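Local coordinates for uncharacterized protein (Chaetomium thermophilum, PDB 3LPZ), which probably serves as Get4 of the Get pathway for tail-anchored protein biogenesis, an alpha-solenoid that binds Get5, at residues A[144-149]-A[156-161]; A[21-26]-A[63-68]. One frame throughout, in Å; residues are numbered along the deposited sequence.

Contact 1: A[144-149]-A[156-161]; sequences TLYVEE and EKHLVL
Tyr-146 and His-158 bring their rings together across this contact, and the touch is made by Tyr-146 CE2, which stands 3.6 Å from His-158 CD2. Their planes are turned 62° against each other and the centroids are 5.5 Å apart, an oblique meeting that is neither a stack nor an edge-to-face pair. A water ties the two polar ends together, 2.9 Å from Tyr-146 OH and 2.7 Å from His-158 NE2, lying in plane at the edge of both rings. Val-147 CG2 meets CD1 of the buried Leu-159 at 3.9 Å, the two side chains crossing at about a right angle. The second methyl of Leu-159, CD2, lies a loose 4.4 Å from Thr-144 CG2.

This is the pairing of two consecutive helices, 136-148 and 152-159, in the alpha-solenoid of Get4. The chain turns back between them: the CA atoms of Thr-144 and Leu-159 are nearest neighbours, as are those of Val-147 and Glu-156, in keeping with an antiparallel run.

Second-shell partners hold the ring pair. The far nitrogen of the imidazole, His-158 ND1, is hydrogen-bonded to His-139 ND1 on the preceding helix, so bonds at both nitrogens should limit rotation of the ring. Both rings leave their helices the same way, CG lying opposite the carbonyl carbon (chi1 -68° for Tyr-146 and -69° for His-158), which carries each across the gap. Glu-149 OE1 lies in plane at the phenol edge, 3.9 Å from Tyr-146 CD1, and is itself salt-bridged to Arg-114. Thr-144 OG1 turns back to its own helix, bonding to Val-141 O.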
ATOM      1  N   THR A 144      -0.347  -0.129  -8.194  1.00 19.50           N
ATOM      2  CA  THR A 144      -0.526  -0.918  -9.433  1.00 20.33           C
ATOM      3  C   THR A 144       0.699  -0.852 -10.365  1.00 20.56           C
ATOM      4  O   THR A 144       1.055  -1.850 -11.010  1.00 19.27           O
ATOM      5  CB  THR A 144      -1.782  -0.565 -10.236  1.00 20.45           C
ATOM      6  OG1 THR A 144      -1.621   0.748 -10.821  1.00 26.29           O
ATOM      7  CG2 THR A 144      -3.003  -0.587  -9.316  1.00 18.29           C
ATOM      8  N   LEU A 145       1.340   0.301 -10.416  1.00 20.18           N
ATOM      9  CA  LEU A 145       2.575   0.439 -11.166  1.00 21.83           C
ATOM     10  C   LEU A 145       3.658  -0.486 -10.614  1.00 21.33           C
ATOM     11  O   LEU A 145       4.337  -1.172 -11.385  1.00 22.04           O
ATOM     12  CB  LEU A 145       3.043   1.909 -11.169  1.00 22.64           C
ATOM     13  CG  LEU A 145       2.822   2.815 -12.389  1.00 26.66           C
ATOM     14  CD1 LEU A 145       1.678   2.417 -13.350  1.00 27.98           C
ATOM     15  CD2 LEU A 145       2.703   4.276 -11.948  1.00 28.23           C
ATOM     16  N   TYR A 146       3.834  -0.496  -9.297  1.00 20.79           N
ATOM     17  CA  TYR A 146       4.801  -1.412  -8.668  1.00 21.22           C
ATOM     18  C   TYR A 146       4.509  -2.892  -8.966  1.00 21.39           C
ATOM     19  O   TYR A 146       5.439  -3.652  -9.279  1.00 21.67           O
ATOM     20  CB  TYR A 146       4.960  -1.176  -7.156  1.00 20.72           C
ATOM     21  CG  TYR A 146       5.625   0.136  -6.767  1.00 22.68           C
ATOM     22  CD1 TYR A 146       6.386   0.877  -7.679  1.00 24.86           C
ATOM     23  CD2 TYR A 146       5.509   0.630  -5.463  1.00 23.24           C
ATOM     24  CE1 TYR A 146       7.003   2.102  -7.296  1.00 25.32           C
ATOM     25  CE2 TYR A 146       6.119   1.842  -5.084  1.00 24.40           C
ATOM     26  CZ  TYR A 146       6.857   2.560  -5.998  1.00 25.04           C
ATOM     27  OH  TYR A 146       7.440   3.748  -5.598  1.00 27.06           O
ATOM     28  N   VAL A 147       3.236  -3.295  -8.878  1.00 21.08           N
ATOM     29  CA  VAL A 147       2.826  -4.625  -9.354  1.00 21.75           C
ATOM     30  C   VAL A 147       3.258  -4.936 -10.802  1.00 22.98           C
ATOM     31  O   VAL A 147       3.870  -5.984 -11.035  1.00 23.58           O
ATOM     32  CB  VAL A 147       1.306  -4.875  -9.203  1.00 21.01           C
ATOM     33  CG1 VAL A 147       0.889  -6.244  -9.886  1.00 21.89           C
ATOM     34  CG2 VAL A 147       0.906  -4.832  -7.729  1.00 19.26           C
ATOM     35  N   GLU A 148       2.946  -4.051 -11.754  1.00 24.74           N
ATOM     36  CA  GLU A 148       3.352  -4.233 -13.170  1.00 26.68           C
ATOM     37  C   GLU A 148       4.856  -4.421 -13.348  1.00 26.91           C
ATOM     38  O   GLU A 148       5.302  -5.148 -14.231  1.00 27.52           O
ATOM     39  CB  GLU A 148       2.927  -3.038 -14.035  1.00 27.82           C
ATOM     40  CG  GLU A 148       1.437  -2.873 -14.185  1.00 32.73           C
ATOM     41  CD  GLU A 148       1.050  -1.546 -14.829  1.00 39.32           C
ATOM     42  OE1 GLU A 148       1.958  -0.765 -15.244  1.00 42.29           O
ATOM     43  OE2 GLU A 148      -0.173  -1.297 -14.921  1.00 41.91           O
ATOM     44  N   GLU A 149       5.634  -3.742 -12.522  1.00 27.22           N
ATOM     45  CA  GLU A 149       7.086  -3.773 -12.601  1.00 27.75           C
ATOM     46  C   GLU A 149       7.689  -4.892 -11.745  1.00 27.81           C
ATOM     47  O   GLU A 149       8.913  -4.966 -11.612  1.00 27.72           O
ATOM     48  CB  GLU A 149       7.639  -2.428 -12.109  1.00 28.07           C
ATOM     49  CG  GLU A 149       7.297  -1.280 -13.019  1.00 29.86           C
ATOM     50  CD  GLU A 149       7.247   0.060 -12.295  1.00 32.90           C
ATOM     51  OE1 GLU A 149       7.912   0.218 -11.242  1.00 34.46           O
ATOM     52  OE2 GLU A 149       6.551   0.970 -12.797  1.00 34.77           O
ATOM     53  N   GLU A 156       2.831  -3.634  -1.861  1.00 21.01           N
ATOM     54  CA  GLU A 156       1.996  -3.962  -0.676  1.00 21.02           C
ATOM     55  C   GLU A 156       1.782  -2.746   0.211  1.00 21.26           C
ATOM     56  O   GLU A 156       0.659  -2.499   0.668  1.00 21.46           O
ATOM     57  CB  GLU A 156       2.599  -5.080   0.161  1.00 20.99           C
ATOM     58  CG  GLU A 156       2.641  -6.445  -0.515  1.00 22.43           C
ATOM     59  CD  GLU A 156       3.445  -7.466   0.302  1.00 23.96           C
ATOM     60  OE1 GLU A 156       4.467  -7.111   0.951  1.00 25.58           O
ATOM     61  OE2 GLU A 156       3.057  -8.632   0.292  1.00 23.16           O
ATOM     62  N   LYS A 157       2.851  -1.982   0.447  1.00 21.21           N
ATOM     63  CA  LYS A 157       2.762  -0.798   1.303  1.00 22.46           C
ATOM     64  C   LYS A 157       1.791   0.268   0.791  1.00 21.54           C
ATOM     65  O   LYS A 157       1.145   0.928   1.603  1.00 23.07           O
ATOM     66  CB  LYS A 157       4.153  -0.193   1.564  1.00 23.52           C
ATOM     67  CG  LYS A 157       5.063  -1.133   2.372  1.00 27.55           C
ATOM     68  CD  LYS A 157       6.526  -0.683   2.305  1.00 34.12           C
ATOM     69  CE  LYS A 157       7.440  -1.670   3.044  1.00 37.06           C
ATOM     70  NZ  LYS A 157       8.774  -1.049   3.251  1.00 42.33           N
ATOM     71  N   HIS A 158       1.682   0.443  -0.532  1.00 19.63           N
ATOM     72  CA  HIS A 158       0.715   1.392  -1.091  1.00 18.05           C
ATOM     73  C   HIS A 158      -0.699   0.819  -1.201  1.00 17.68           C
ATOM     74  O   HIS A 158      -1.667   1.497  -0.835  1.00 17.47           O
ATOM     75  CB  HIS A 158       1.191   1.883  -2.445  1.00 17.70           C
ATOM     76  CG  HIS A 158       2.397   2.761  -2.349  1.00 19.14           C
ATOM     77  ND1 HIS A 158       2.316   4.087  -1.975  1.00 20.35           N
ATOM     78  CD2 HIS A 158       3.715   2.493  -2.533  1.00 20.03           C
ATOM     79  CE1 HIS A 158       3.535   4.607  -1.964  1.00 21.21           C
ATOM     80  NE2 HIS A 158       4.401   3.659  -2.296  1.00 20.38           N
ATOM     81  N   LEU A 159      -0.810  -0.436  -1.652  1.00 16.23           N
ATOM     82  CA  LEU A 159      -2.149  -1.025  -1.869  1.00 16.83           C
ATOM     83  C   LEU A 159      -2.980  -1.146  -0.593  1.00 16.58           C
ATOM     84  O   LEU A 159      -4.203  -1.038  -0.665  1.00 17.25           O
ATOM     85  CB  LEU A 159      -2.066  -2.362  -2.607  1.00 15.99           C
ATOM     86  CG  LEU A 159      -1.625  -2.201  -4.082  1.00 15.82           C
ATOM     87  CD1 LEU A 159      -1.174  -3.533  -4.653  1.00 17.52           C
ATOM     88  CD2 LEU A 159      -2.753  -1.538  -4.982  1.00 13.63           C
ATOM     89  N   VAL A 160      -2.335  -1.365   0.557  1.00 16.91           N
ATOM     90  CA  VAL A 160      -3.070  -1.461   1.823  0.50 16.71           C
ATOM     91  C   VAL A 160      -3.698  -0.123   2.229  1.00 17.08           C
ATOM     92  O   VAL A 160      -4.657  -0.082   3.048  1.00 17.17           O
ATOM     93  CB  VAL A 160      -2.215  -2.064   2.992  0.50 16.91           C
ATOM     94  CG1 VAL A 160      -1.845  -3.497   2.660  0.50 18.55           C
ATOM     95  CG2 VAL A 160      -0.971  -1.194   3.346  0.50 14.63           C
ATOM     96  N   LEU A 161      -3.176   0.954   1.652  1.00 17.24           N
ATOM     97  CA  LEU A 161      -3.667   2.312   1.832  1.00 18.23           C
ATOM     98  C   LEU A 161      -4.490   2.844   0.648  1.00 18.29           C
ATOM     99  O   LEU A 161      -4.722   4.052   0.561  1.00 18.55           O
ATOM    100  CB  LEU A 161      -2.478   3.255   2.103  1.00 18.36           C
ATOM    101  CG  LEU A 161      -1.655   2.917   3.370  1.00 18.88           C
ATOM    102  CD1 LEU A 161      -0.429   3.837   3.476  1.00 20.92           C
ATOM    103  CD2 LEU A 161      -2.547   3.005   4.651  1.00 18.73           C
TER
HETATM  104  O   HOH W   1       7.052   4.235  -2.722  1.00 28.81           O

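Contact 2: A[21-26]-A[63-68]; sequences RRIAEG and QTLLRS
The carbonyl of Thr-64, whose methyl CG2 meets Ile-23 CG2, is approached from both faces of its plane by one residue: Ser-68 N comes from one side and Ser-68 OG from the other. The hydroxyl donates to Thr-64 O over 2.9 Å, tilted 31° from the carbonyl plane. Held this way, Ser-68 OG sits 3.7 Å from Ile-23 CG2.

From 21-26, every close side-chain contact is made by Ile-23. Its CG2, opposite the backbone N, lies 3.7 Å from Thr-64 CG2 and 3.9 Å from Leu-65 CD2. The longer branch crosses Leu-65 at about a right angle, Ile-23 CD1 lying 4.0 Å from Leu-65 CG. An alanine here would lack both branches and would probably leave Thr-64 CG2 and Leu-65 CD2 without their apolar partner, weakening the join between helices 11-25 and 51-67. These helices are neighbours in the solenoid though not in sequence; helix 28-47 intervenes and adds Ala-34 against Ile-23 and Ala-35 against Leu-65.

Thr-64 OG1 bonds to Gln-20 and Ser-60. With the hydroxyls bonded to other groups, the meeting rests on methyl contacts, implying attraction by apolar burial rather than by polar pairing.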
ATOM      1  N   ARG A  21       7.161  22.794 -28.396  1.00 34.37           N
ATOM      2  CA  ARG A  21       7.747  22.633 -29.725  0.50 35.19           C
ATOM      3  C   ARG A  21       9.274  22.625 -29.665  1.00 34.99           C
ATOM      4  O   ARG A  21       9.898  21.759 -30.268  1.00 35.18           O
ATOM      5  CB  ARG A  21       7.228  23.680 -30.720  0.50 35.95           C
ATOM      6  CG  ARG A  21       7.833  23.543 -32.123  0.50 38.69           C
ATOM      7  CD  ARG A  21       6.784  23.700 -33.224  0.50 44.09           C
ATOM      8  NE  ARG A  21       5.692  22.733 -33.097  0.50 47.79           N
ATOM      9  CZ  ARG A  21       4.790  22.491 -34.044  0.50 49.42           C
ATOM     10  NH1 ARG A  21       4.847  23.143 -35.195  0.50 49.44           N
ATOM     11  NH2 ARG A  21       3.830  21.595 -33.838  0.50 49.86           N
ATOM     12  N   ARG A  22       9.884  23.551 -28.919  1.00 34.00           N
ATOM     13  CA  ARG A  22      11.342  23.505 -28.741  1.00 33.38           C
ATOM     14  C   ARG A  22      11.821  22.158 -28.221  1.00 32.64           C
ATOM     15  O   ARG A  22      12.843  21.627 -28.687  1.00 32.46           O
ATOM     16  CB  ARG A  22      11.829  24.614 -27.812  1.00 33.51           C
ATOM     17  CG  ARG A  22      11.799  25.980 -28.454  1.00 35.44           C
ATOM     18  CD  ARG A  22      12.113  27.058 -27.452  1.00 37.10           C
ATOM     19  NE  ARG A  22      13.426  26.892 -26.837  1.00 38.62           N
ATOM     20  CZ  ARG A  22      13.834  27.593 -25.784  1.00 39.42           C
ATOM     21  NH1 ARG A  22      13.017  28.490 -25.240  1.00 40.76           N
ATOM     22  NH2 ARG A  22      15.048  27.409 -25.277  1.00 39.27           N
ATOM     23  N   ILE A  23      11.078  21.597 -27.261  1.00 31.57           N
ATOM     24  CA  ILE A  23      11.433  20.316 -26.679  1.00 31.07           C
ATOM     25  C   ILE A  23      11.192  19.157 -27.661  1.00 32.29           C
ATOM     26  O   ILE A  23      12.029  18.263 -27.775  1.00 32.67           O
ATOM     27  CB  ILE A  23      10.674  20.075 -25.359  1.00 30.80           C
ATOM     28  CG1 ILE A  23      11.236  20.986 -24.255  1.00 29.47           C
ATOM     29  CG2 ILE A  23      10.751  18.600 -24.947  1.00 29.20           C
ATOM     30  CD1 ILE A  23      10.198  21.314 -23.202  1.00 27.29           C
ATOM     31  N   ALA A  24      10.068  19.183 -28.374  1.00 33.53           N
ATOM     32  CA  ALA A  24       9.748  18.126 -29.349  1.00 35.37           C
ATOM     33  C   ALA A  24      10.816  17.992 -30.458  1.00 36.38           C
ATOM     34  O   ALA A  24      11.149  16.880 -30.855  1.00 37.25           O
ATOM     35  CB  ALA A  24       8.346  18.339 -29.963  1.00 34.91           C
ATOM     36  N   GLU A  25      11.356  19.111 -30.934  1.00 37.62           N
ATOM     37  CA  GLU A  25      12.287  19.107 -32.076  1.00 38.81           C
ATOM     38  C   GLU A  25      13.758  19.078 -31.672  1.00 38.20           C
ATOM     39  O   GLU A  25      14.626  18.655 -32.465  1.00 38.91           O
ATOM     40  CB  GLU A  25      12.017  20.316 -32.979  1.00 39.65           C
ATOM     41  CG  GLU A  25      10.520  20.476 -33.308  1.00 44.43           C
ATOM     42  CD  GLU A  25      10.205  21.675 -34.197  1.00 48.93           C
ATOM     43  OE1 GLU A  25      11.069  22.562 -34.374  1.00 51.41           O
ATOM     44  OE2 GLU A  25       9.070  21.732 -34.721  1.00 52.72           O
ATOM     45  N   GLY A  26      14.037  19.501 -30.441  1.00 36.79           N
ATOM     46  CA  GLY A  26      15.401  19.776 -30.013  1.00 35.25           C
ATOM     47  C   GLY A  26      16.191  18.552 -29.597  1.00 34.30           C
ATOM     48  O   GLY A  26      15.619  17.528 -29.227  1.00 34.28           O
ATOM     49  N   GLN A  63       5.348  16.855 -18.691  1.00 19.93           N
ATOM     50  CA  GLN A  63       4.853  15.717 -19.463  1.00 21.39           C
ATOM     51  C   GLN A  63       5.510  15.644 -20.853  1.00 21.96           C
ATOM     52  O   GLN A  63       5.891  14.540 -21.320  1.00 21.94           O
ATOM     53  CB  GLN A  63       3.322  15.713 -19.538  1.00 21.00           C
ATOM     54  CG  GLN A  63       2.708  15.572 -18.135  1.00 22.25           C
ATOM     55  CD  GLN A  63       1.205  15.665 -18.105  1.00 25.53           C
ATOM     56  OE1 GLN A  63       0.571  15.694 -19.147  1.00 29.79           O
ATOM     57  NE2 GLN A  63       0.620  15.710 -16.899  1.00 23.75           N
ATOM     58  N   THR A  64       5.671  16.795 -21.507  1.00 22.13           N
ATOM     59  CA  THR A  64       6.371  16.792 -22.808  1.00 22.53           C
ATOM     60  C   THR A  64       7.807  16.272 -22.713  1.00 22.75           C
ATOM     61  O   THR A  64       8.271  15.494 -23.578  1.00 22.56           O
ATOM     62  CB  THR A  64       6.363  18.178 -23.487  1.00 22.18           C
ATOM     63  OG1 THR A  64       5.010  18.582 -23.702  1.00 22.42           O
ATOM     64  CG2 THR A  64       7.082  18.117 -24.844  1.00 22.11           C
ATOM     65  N   LEU A  65       8.523  16.710 -21.674  1.00 22.89           N
ATOM     66  CA  LEU A  65       9.901  16.266 -21.481  1.00 23.15           C
ATOM     67  C   LEU A  65       9.933  14.769 -21.227  1.00 23.62           C
ATOM     68  O   LEU A  65      10.746  14.055 -21.806  1.00 23.56           O
ATOM     69  CB  LEU A  65      10.549  16.996 -20.315  1.00 22.82           C
ATOM     70  CG  LEU A  65      11.006  18.424 -20.625  1.00 23.66           C
ATOM     71  CD1 LEU A  65      11.075  19.269 -19.363  1.00 22.25           C
ATOM     72  CD2 LEU A  65      12.352  18.409 -21.353  1.00 25.47           C
ATOM     73  N   LEU A  66       9.037  14.305 -20.356  1.00 23.77           N
ATOM     74  CA  LEU A  66       8.936  12.867 -20.061  1.00 25.44           C
ATOM     75  C   LEU A  66       8.606  12.032 -21.306  1.00 26.58           C
ATOM     76  O   LEU A  66       9.170  10.961 -21.479  1.00 26.88           O
ATOM     77  CB  LEU A  66       7.938  12.576 -18.910  1.00 23.86           C
ATOM     78  CG  LEU A  66       8.349  13.143 -17.543  1.00 24.48           C
ATOM     79  CD1 LEU A  66       7.173  13.120 -16.513  1.00 24.15           C
ATOM     80  CD2 LEU A  66       9.557  12.380 -16.994  1.00 23.73           C
ATOM     81  N   ARG A  67       7.700  12.520 -22.154  1.00 28.62           N
ATOM     82  CA  ARG A  67       7.385  11.846 -23.435  1.00 31.25           C
ATOM     83  C   ARG A  67       8.560  11.854 -24.404  1.00 32.05           C
ATOM     84  O   ARG A  67       8.657  10.978 -25.241  1.00 32.87           O
ATOM     85  CB  ARG A  67       6.218  12.515 -24.158  1.00 31.52           C
ATOM     86  CG  ARG A  67       4.880  12.127 -23.643  1.00 34.38           C
ATOM     87  CD  ARG A  67       3.776  12.767 -24.449  1.00 38.35           C
ATOM     88  NE  ARG A  67       2.567  12.816 -23.635  1.00 42.16           N
ATOM     89  CZ  ARG A  67       1.695  11.811 -23.497  1.00 44.30           C
ATOM     90  NH1 ARG A  67       1.862  10.653 -24.132  1.00 45.28           N
ATOM     91  NH2 ARG A  67       0.638  11.966 -22.719  1.00 45.64           N
ATOM     92  N   SER A  68       9.428  12.856 -24.310  1.00 32.70           N
ATOM     93  CA  SER A  68      10.574  12.955 -25.210  1.00 33.74           C
ATOM     94  C   SER A  68      11.808  12.272 -24.652  1.00 34.41           C
ATOM     95  O   SER A  68      12.912  12.605 -25.042  1.00 35.42           O
ATOM     96  CB  SER A  68      10.924  14.415 -25.484  1.00 33.53           C
ATOM     97  OG  SER A  68       9.813  15.136 -25.982  1.00 34.59           O
TER

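In the fold
Contact 2 comes first along the chain and closes before contact 1 opens; their centres are 29 Å apart and their nearest atoms about 11 Å, without touching. They share no helix. Contact 2 lies toward the N-terminal end of the solenoid, 33 Å from the centre of the chain, and contact 1 near its middle, 6 Å from that centre. Helices 71-88, 94-104 and 112-128 come between them in sequence. Side chains from both sites reach the loop after helix 94-104: Leu-66 touches Leu-106, and Leu-145 touches Arg-105. Contact 1 joins consecutive helices and contact 2 helices one apart, both within a solenoid whose elongated form is consistent with several binding surfaces.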